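Local coordinates for histone-lysine N-methyltransferase, H3 lysine-9 specific SUVH4 (Arabidopsis thaliana, PDB 4QEO), which methylates histone H3 on its ninth residue, a lysine, and binds methylated DNA, coupling DNA methylation to a repressive histone mark, at residues N152-K156 / V204-R208; V241-I245 / P264-T268; I285-S289 / S474-D478. All blocks are in the same frame, centred on the assembly; numbering follows the deposited sequence.

Overall arrangement
From the N terminus, contact 1 comes first: it closes a loop of 47 residues, largely strand, and holds helix 151-161 against strand 203-211 within the SRA domain. Contact 2 closes the shortest loop, 18 residues, fastening the end of strand 240-242 to the loop before strand 272-273, close to the cofactor pocket. Contact 3 spans 184 residues, including the triangular zinc cluster, and joins a pre-SET loop to the loop between strands 467-473 and 483-488 of the SET domain. The three follow in series, without nesting or crossing. Contact 1 lies across the chain's centre from the other two, whose own centres are about 36 Å apart.

Contact 1: N152-K156 / V204-R208; sequences NLALK and VYKYR
Y207 reaches from its strand to the helix with the whole length of its ring, lying against L155 and ending with its hydroxyl at N152. The L155 side chain sits over one face: CD1 stands 3.8 Å above the ring centre, while CB, 3.9 Å from the centroid and 29° off the ring normal, makes a CH-pi contact nearer CE2 and CD2. A branched aliphatic chain suits this place because it can cover a flat ring at two points.

At the far end, Y207 OH gives a weak hydrogen bond of 2.8 Å to N152 O. That carbonyl is already taken by the helical bond from K156 N, at 3.0 Å, and thus has two donors. N152 CB lies 3.1 Å from Y207 OH. Tyrosine fits here because its hydroxyl brings a donor to the helix backbone at the end of an otherwise apolar ring. Y207 CB already points toward the helix, and CG, anti to the carbonyl carbon (chi1 -65°), carries the ring on to L155 and N152.

A second shell fixes the partners. The N152 amide is used on both sides, OD1 accepting from Q131 N and ND2 donating to L147 O, so its rotation is set by these bonds rather than by the tyrosines; ND2 merely comes within 4.4 Å of Y205 CD1. I88 of strand 88-91 touches both N152 and L155. The strand bearing Y207 is itself held by backbone bonds to Y128 and to strand 180-197, and K156 turns its charged end away to a salt bridge with E160.

Helix and strand axes pass 9.8 Å apart at 32°, a roughly parallel packing of a helix on a sheet. It joins helix 151-161 to the mixed beta-sheet of the SRA domain, the module that recognises methylated DNA.

Contact 2: V241-I245 / P264-T268; sequences VCEDI and PVSPT
V241 turns its two methyls to different partners: CG1, anti to the backbone N (chi1 169°), lies 3.3 Å from V265 O, while CG2, anti to the carbonyl carbon, meets P264 CB at 3.9 Å. V241 and C242 both face A256, a classic beta bulge in the outermost strand 240-242 of a mixed sheet that also holds SET strand 367-371. C242 SG, also anti to its backbone N, folds back to accept a hydrogen bond from D244 N at 3.6 Å, steadying the chain beyond the strand. Because both V241 methyls are engaged, cutting the residue back to an alanine would probably open a gap beside P264 and weaken the loop's hold on the strand.

Farther along, I245 CG2 packs on P267 CG at 3.9 Å, crossing it at about a right angle; the rigid proline ring also lies beside W367, a probable S-adenosyl-L-methionine-binding residue. V265 O is buried here with no polar partner. T268 suits its place by being two-sided: its methyl CG2 lies 3.8 Å from I245 CB, whereas its hydroxyl, OG1, shares a 2.8 Å hydrogen bond with S266 OG.

Contact 3: I285-S289 / S474-D478; sequences IPKSS and SSHQD
The backbone N-H of S289 bonds to S475 O, N to O 3.1 Å, a fairly straight bond (162°) between two irregular loops, with the donor lying well above the carbonyl plane. The same oxygen also receives a CA-H...O contact from S288 CA at 3.4 Å, so one carbonyl gathers two neighbouring residues of the opposite loop.

Next along the contact, P286 packs on H476. Its CG stands 3.7 Å above the imidazole, almost exactly over the centre (5° off the ring normal), a CH-pi contact with the ring face. Proline suits the spot because its compact, rigid ring can lay a CH2 flat over the imidazole and adds no side-chain flexibility. P286 CG also touches D478 CB at 3.5 Å, crossing that side chain at about a right angle, so the proline fills the corner between histidine and aspartate.

The histidine is positioned from its own loop. Its CG lies between the backbone N and the carbonyl carbon (chi1 62°), which lets ND1 turn back and accept a bond from D478 N at 3.0 Å, nearly in the ring plane. With ND1 used as an acceptor, a neutral ring would probably carry its proton on NE2. K287 O approaches H476 CB, at 3.4 Å, and Q477 reaches back along its bent chain until OE1 is 3.8 Å from S289 CB.

Other residues anchor the two loops: D478 forms a salt bridge with R480, S474 OG bonds to R483, and S289 O makes a weak hydrogen bond to H337. At the protein surface, the contact fastens a pre-SET loop to the loop between strands 467-473 and 483-488 of the SET domain, near the triangular zinc cluster characteristic of Suvar3-9 family methyltransferases.

Contact 1: N152-K156 / V204-R208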
loop_
_atom_site.group_PDB
_atom_site.type_symbol
_atom_site.label_atom_id
_atom_site.label_comp_id
_atom_site.label_asym_id
_atom_site.label_seq_id
_atom_site.Cartn_x
_atom_site.Cartn_y
_atom_site.Cartn_z
ATOM N N ASN A 152 -3.078 -18.805 26.987
ATOM C CA ASN A 152 -2.247 -18.852 28.147
ATOM C C ASN A 152 -1.508 -20.181 28.303
ATOM O O ASN A 152 -0.341 -20.184 28.517
ATOM C CB ASN A 152 -3.065 -18.510 29.378
ATOM C CG ASN A 152 -3.770 -17.164 29.275
ATOM O OD1 ASN A 152 -3.449 -16.345 28.465
ATOM N ND2 ASN A 152 -4.735 -16.964 30.116
ATOM N N LEU A 153 -2.200 -21.289 28.106
ATOM C CA LEU A 153 -1.588 -22.612 28.074
ATOM C C LEU A 153 -0.597 -22.715 26.889
ATOM O O LEU A 153 0.502 -23.274 27.021
ATOM C CB LEU A 153 -2.680 -23.692 28.000
ATOM C CG LEU A 153 -2.189 -25.139 27.913
ATOM C CD1 LEU A 153 -1.330 -25.527 29.151
ATOM C CD2 LEU A 153 -3.380 -26.092 27.724
ATOM N N ALA A 154 -0.985 -22.142 25.750
ATOM C CA ALA A 154 -0.171 -22.179 24.535
ATOM C C ALA A 154 1.169 -21.460 24.723
ATOM O O ALA A 154 2.248 -21.979 24.338
ATOM C CB ALA A 154 -0.967 -21.575 23.340
ATOM N N LEU A 155 1.107 -20.270 25.319
ATOM C CA LEU A 155 2.331 -19.512 25.655
ATOM C C LEU A 155 3.164 -20.248 26.698
ATOM O O LEU A 155 4.405 -20.237 26.651
ATOM C CB LEU A 155 1.976 -18.113 26.161
ATOM C CG LEU A 155 1.477 -17.141 25.067
ATOM C CD1 LEU A 155 0.916 -15.873 25.707
ATOM C CD2 LEU A 155 2.631 -16.808 24.132
ATOM N N LYS A 156 2.491 -20.890 27.652
ATOM C CA LYS A 156 3.233 -21.704 28.632
ATOM C C LYS A 156 4.032 -22.810 27.938
ATOM O O LYS A 156 5.200 -23.064 28.267
ATOM C CB LYS A 156 2.267 -22.286 29.685
ATOM C CG LYS A 156 2.690 -23.625 30.324
ATOM C CD LYS A 156 1.585 -24.091 31.330
ATOM C CE LYS A 156 1.721 -25.570 31.760
ATOM N NZ LYS A 156 2.906 -25.788 32.626
ATOM N N VAL A 204 -4.077 -12.469 36.970
ATOM C CA VAL A 204 -3.622 -12.486 35.592
ATOM C C VAL A 204 -2.383 -13.356 35.445
ATOM O O VAL A 204 -1.594 -13.525 36.389
ATOM C CB VAL A 204 -3.282 -11.092 35.061
ATOM C CG1 VAL A 204 -4.543 -10.249 34.977
ATOM C CG2 VAL A 204 -2.172 -10.438 35.899
ATOM N N TYR A 205 -2.249 -13.942 34.264
ATOM C CA TYR A 205 -1.026 -14.627 33.887
ATOM C C TYR A 205 -0.173 -13.604 33.178
ATOM O O TYR A 205 -0.686 -12.757 32.477
ATOM C CB TYR A 205 -1.329 -15.852 33.019
ATOM C CG TYR A 205 -1.854 -16.955 33.900
ATOM C CD1 TYR A 205 -3.221 -17.050 34.198
ATOM C CD2 TYR A 205 -0.983 -17.834 34.518
ATOM C CE1 TYR A 205 -3.701 -18.037 35.062
ATOM C CE2 TYR A 205 -1.442 -18.816 35.374
ATOM C CZ TYR A 205 -2.798 -18.913 35.641
ATOM O OH TYR A 205 -3.242 -19.885 36.490
ATOM N N LYS A 206 1.130 -13.658 33.404
ATOM C CA LYS A 206 2.051 -12.703 32.813
ATOM C C LYS A 206 3.146 -13.495 32.139
ATOM O O LYS A 206 3.625 -14.473 32.713
ATOM C CB LYS A 206 2.678 -11.792 33.898
ATOM C CG LYS A 206 1.685 -10.803 34.517
ATOM C CD LYS A 206 2.429 -9.739 35.318
ATOM C CE LYS A 206 1.670 -8.436 35.283
ATOM N NZ LYS A 206 2.231 -7.417 36.212
ATOM N N TYR A 207 3.526 -13.054 30.940
ATOM C CA TYR A 207 4.466 -13.748 30.082
ATOM C C TYR A 207 5.609 -12.796 29.803
ATOM O O TYR A 207 5.426 -11.756 29.206
ATOM C CB TYR A 207 3.782 -14.245 28.780
ATOM C CG TYR A 207 2.738 -15.286 29.131
ATOM C CD1 TYR A 207 1.452 -14.907 29.472
ATOM C CD2 TYR A 207 3.070 -16.633 29.198
ATOM C CE1 TYR A 207 0.493 -15.843 29.851
ATOM C CE2 TYR A 207 2.113 -17.586 29.585
ATOM C CZ TYR A 207 0.832 -17.167 29.911
ATOM O OH TYR A 207 -0.111 -18.093 30.294
ATOM N N ARG A 208 6.791 -13.141 30.290
ATOM C CA ARG A 208 7.958 -12.330 30.013
ATOM C C ARG A 208 8.632 -12.861 28.752
ATOM O O ARG A 208 9.088 -14.043 28.702
ATOM C CB ARG A 208 8.909 -12.359 31.205
ATOM C CG ARG A 208 10.292 -11.780 30.942
ATOM C CD ARG A 208 10.264 -10.260 30.810
ATOM N NE ARG A 208 9.351 -9.592 31.748
ATOM C CZ ARG A 208 9.654 -9.314 33.017
ATOM N NH1 ARG A 208 8.782 -8.703 33.810
ATOM N NH2 ARG A 208 10.828 -9.665 33.502
#

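Contact 2: V241-I245 / P264-T268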
loop_
_atom_site.group_PDB
_atom_site.type_symbol
_atom_site.label_atom_id
_atom_site.label_comp_id
_atom_site.label_asym_id
_atom_site.label_seq_id
_atom_site.Cartn_x
_atom_site.Cartn_y
_atom_site.Cartn_z
ATOM N N VAL A 241 17.042 21.493 -1.343
ATOM C CA VAL A 241 17.570 22.149 -2.522
ATOM C C VAL A 241 16.514 23.093 -3.090
ATOM O O VAL A 241 16.825 24.137 -3.664
ATOM C CB VAL A 241 18.007 21.107 -3.567
ATOM C CG1 VAL A 241 18.299 21.765 -4.885
ATOM C CG2 VAL A 241 19.235 20.358 -3.075
ATOM N N CYS A 242 15.256 22.726 -2.892
ATOM C CA CYS A 242 14.137 23.510 -3.384
ATOM C C CYS A 242 12.985 23.381 -2.400
ATOM O O CYS A 242 12.569 22.275 -2.074
ATOM C CB CYS A 242 13.717 23.013 -4.771
ATOM S SG CYS A 242 12.317 23.878 -5.515
ATOM N N GLU A 243 12.477 24.514 -1.927
ATOM C CA GLU A 243 11.399 24.533 -0.943
ATOM C C GLU A 243 10.102 23.905 -1.494
ATOM O O GLU A 243 9.244 23.466 -0.724
ATOM C CB GLU A 243 11.154 25.974 -0.469
ATOM C CG GLU A 243 10.581 26.105 0.940
ATOM C CD GLU A 243 11.564 26.715 1.935
ATOM O OE1 GLU A 243 12.589 27.289 1.502
ATOM O OE2 GLU A 243 11.307 26.620 3.155
ATOM N N ASP A 244 9.983 23.845 -2.822
ATOM C CA ASP A 244 8.774 23.349 -3.490
ATOM C C ASP A 244 8.966 23.311 -5.003
ATOM O O ASP A 244 8.949 24.353 -5.648
ATOM C CB ASP A 244 7.586 24.255 -3.164
ATOM C CG ASP A 244 6.307 23.836 -3.879
ATOM O OD1 ASP A 244 6.256 22.735 -4.467
ATOM O OD2 ASP A 244 5.332 24.614 -3.836
ATOM N N ILE A 245 9.122 22.124 -5.580
ATOM C CA ILE A 245 9.352 22.031 -7.024
ATOM C C ILE A 245 8.162 22.534 -7.842
ATOM O O ILE A 245 8.331 22.998 -8.975
ATOM C CB ILE A 245 9.713 20.604 -7.478
ATOM C CG1 ILE A 245 8.566 19.638 -7.184
ATOM C CG2 ILE A 245 10.990 20.141 -6.802
ATOM C CD1 ILE A 245 8.665 18.324 -7.931
ATOM N N PRO A 264 24.700 20.755 -5.285
ATOM C CA PRO A 264 23.247 20.636 -5.181
ATOM C C PRO A 264 22.376 21.509 -6.088
ATOM O O PRO A 264 21.715 22.425 -5.615
ATOM C CB PRO A 264 22.996 21.029 -3.736
ATOM C CG PRO A 264 24.052 22.033 -3.457
ATOM C CD PRO A 264 25.258 21.625 -4.241
ATOM N N VAL A 265 22.335 21.193 -7.370
ATOM C CA VAL A 265 21.385 21.819 -8.269
ATOM C C VAL A 265 20.030 21.218 -7.963
ATOM O O VAL A 265 19.953 20.192 -7.307
ATOM C CB VAL A 265 21.760 21.613 -9.733
ATOM C CG1 VAL A 265 23.240 21.315 -9.849
ATOM C CG2 VAL A 265 20.938 20.514 -10.348
ATOM N N SER A 266 18.969 21.892 -8.377
ATOM C CA SER A 266 17.632 21.448 -8.089
ATOM C C SER A 266 17.033 20.877 -9.355
ATOM O O SER A 266 17.411 21.256 -10.430
ATOM C CB SER A 266 16.815 22.603 -7.564
ATOM O OG SER A 266 15.474 22.434 -7.884
ATOM N N PRO A 267 16.128 19.928 -9.206
ATOM C CA PRO A 267 15.527 19.183 -10.313
ATOM C C PRO A 267 14.745 20.089 -11.263
ATOM O O PRO A 267 14.515 19.710 -12.414
ATOM C CB PRO A 267 14.578 18.214 -9.601
ATOM C CG PRO A 267 14.338 18.819 -8.258
ATOM C CD PRO A 267 15.631 19.459 -7.900
ATOM N N THR A 268 14.356 21.268 -10.782
ATOM C CA THR A 268 13.564 22.211 -11.570
ATOM C C THR A 268 14.360 22.891 -12.686
ATOM O O THR A 268 13.785 23.352 -13.662
ATOM C CB THR A 268 12.936 23.303 -10.678
ATOM O OG1 THR A 268 13.945 23.843 -9.815
ATOM C CG2 THR A 268 11.794 22.727 -9.831
#

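Contact 3: I285-S289 / S474-D478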
loop_
_atom_site.group_PDB
_atom_site.type_symbol
_atom_site.label_atom_id
_atom_site.label_comp_id
_atom_site.label_asym_id
_atom_site.label_seq_id
_atom_site.Cartn_x
_atom_site.Cartn_y
_atom_site.Cartn_z
ATOM N N ILE A 285 -7.334 17.515 -31.123
ATOM C CA ILE A 285 -8.167 17.442 -29.927
ATOM C C ILE A 285 -9.497 16.785 -30.268
ATOM O O ILE A 285 -10.280 17.332 -31.035
ATOM C CB ILE A 285 -8.394 18.830 -29.306
ATOM C CG1 ILE A 285 -7.054 19.554 -29.158
ATOM C CG2 ILE A 285 -9.077 18.700 -27.955
ATOM C CD1 ILE A 285 -7.176 20.959 -28.618
ATOM N N PRO A 286 -9.745 15.594 -29.703
ATOM C CA PRO A 286 -10.941 14.784 -29.967
ATOM C C PRO A 286 -12.200 15.540 -29.601
ATOM O O PRO A 286 -12.109 16.508 -28.856
ATOM C CB PRO A 286 -10.780 13.601 -29.005
ATOM C CG PRO A 286 -9.342 13.548 -28.692
ATOM C CD PRO A 286 -8.877 14.971 -28.695
ATOM N N LYS A 287 -13.352 15.107 -30.099
ATOM C CA LYS A 287 -14.618 15.723 -29.715
ATOM C C LYS A 287 -14.903 15.484 -28.235
ATOM O O LYS A 287 -14.603 14.405 -27.697
ATOM C CB LYS A 287 -15.768 15.198 -30.581
ATOM C CG LYS A 287 -15.958 13.688 -30.547
ATOM C CD LYS A 287 -17.205 13.272 -31.326
ATOM C CE LYS A 287 -17.449 11.772 -31.227
ATOM N NZ LYS A 287 -18.774 11.386 -31.786
ATOM N N SER A 288 -15.467 16.492 -27.572
ATOM C CA SER A 288 -15.780 16.392 -26.142
ATOM C C SER A 288 -16.848 15.341 -25.877
ATOM O O SER A 288 -17.755 15.167 -26.685
ATOM C CB SER A 288 -16.254 17.740 -25.598
ATOM O OG SER A 288 -15.242 18.720 -25.730
ATOM N N SER A 289 -16.738 14.633 -24.753
ATOM C CA SER A 289 -17.767 13.667 -24.369
ATOM C C SER A 289 -19.029 14.379 -23.889
ATOM O O SER A 289 -18.988 15.551 -23.510
ATOM C CB SER A 289 -17.251 12.683 -23.309
ATOM O OG SER A 289 -16.169 13.238 -22.590
ATOM N N SER A 474 -12.058 11.275 -19.538
ATOM C CA SER A 474 -12.995 12.158 -18.831
ATOM C C SER A 474 -13.493 13.271 -19.733
ATOM O O SER A 474 -14.697 13.535 -19.798
ATOM C CB SER A 474 -12.345 12.780 -17.590
ATOM O OG SER A 474 -11.055 13.302 -17.891
ATOM N N SER A 475 -12.568 13.934 -20.417
ATOM C CA SER A 475 -12.967 15.038 -21.298
ATOM C C SER A 475 -13.309 14.579 -22.708
ATOM O O SER A 475 -13.957 15.311 -23.448
ATOM C CB SER A 475 -11.901 16.128 -21.352
ATOM O OG SER A 475 -10.753 15.662 -22.033
ATOM N N HIS A 476 -12.881 13.373 -23.075
ATOM C CA HIS A 476 -13.216 12.807 -24.386
ATOM C C HIS A 476 -13.140 11.278 -24.370
ATOM O O HIS A 476 -12.834 10.678 -23.343
ATOM C CB HIS A 476 -12.299 13.366 -25.478
ATOM C CG HIS A 476 -10.851 13.034 -25.272
ATOM N ND1 HIS A 476 -10.351 11.760 -25.416
ATOM C CD2 HIS A 476 -9.799 13.816 -24.937
ATOM C CE1 HIS A 476 -9.051 11.769 -25.175
ATOM N NE2 HIS A 476 -8.691 13.006 -24.884
ATOM N N GLN A 477 -13.417 10.665 -25.517
ATOM C CA GLN A 477 -13.533 9.215 -25.632
ATOM C C GLN A 477 -12.508 8.630 -26.585
ATOM O O GLN A 477 -12.698 7.536 -27.102
ATOM C CB GLN A 477 -14.917 8.831 -26.142
ATOM C CG GLN A 477 -15.665 7.861 -25.267
ATOM C CD GLN A 477 -16.637 8.565 -24.352
ATOM O OE1 GLN A 477 -16.278 8.977 -23.250
ATOM N NE2 GLN A 477 -17.874 8.719 -24.808
ATOM N N ASP A 478 -11.426 9.361 -26.824
ATOM C CA ASP A 478 -10.369 8.891 -27.712
ATOM C C ASP A 478 -9.250 8.203 -26.920
ATOM O O ASP A 478 -8.357 8.850 -26.382
ATOM C CB ASP A 478 -9.831 10.058 -28.558
ATOM C CG ASP A 478 -9.077 9.595 -29.792
ATOM O OD1 ASP A 478 -8.453 8.515 -29.738
ATOM O OD2 ASP A 478 -9.111 10.312 -30.818
#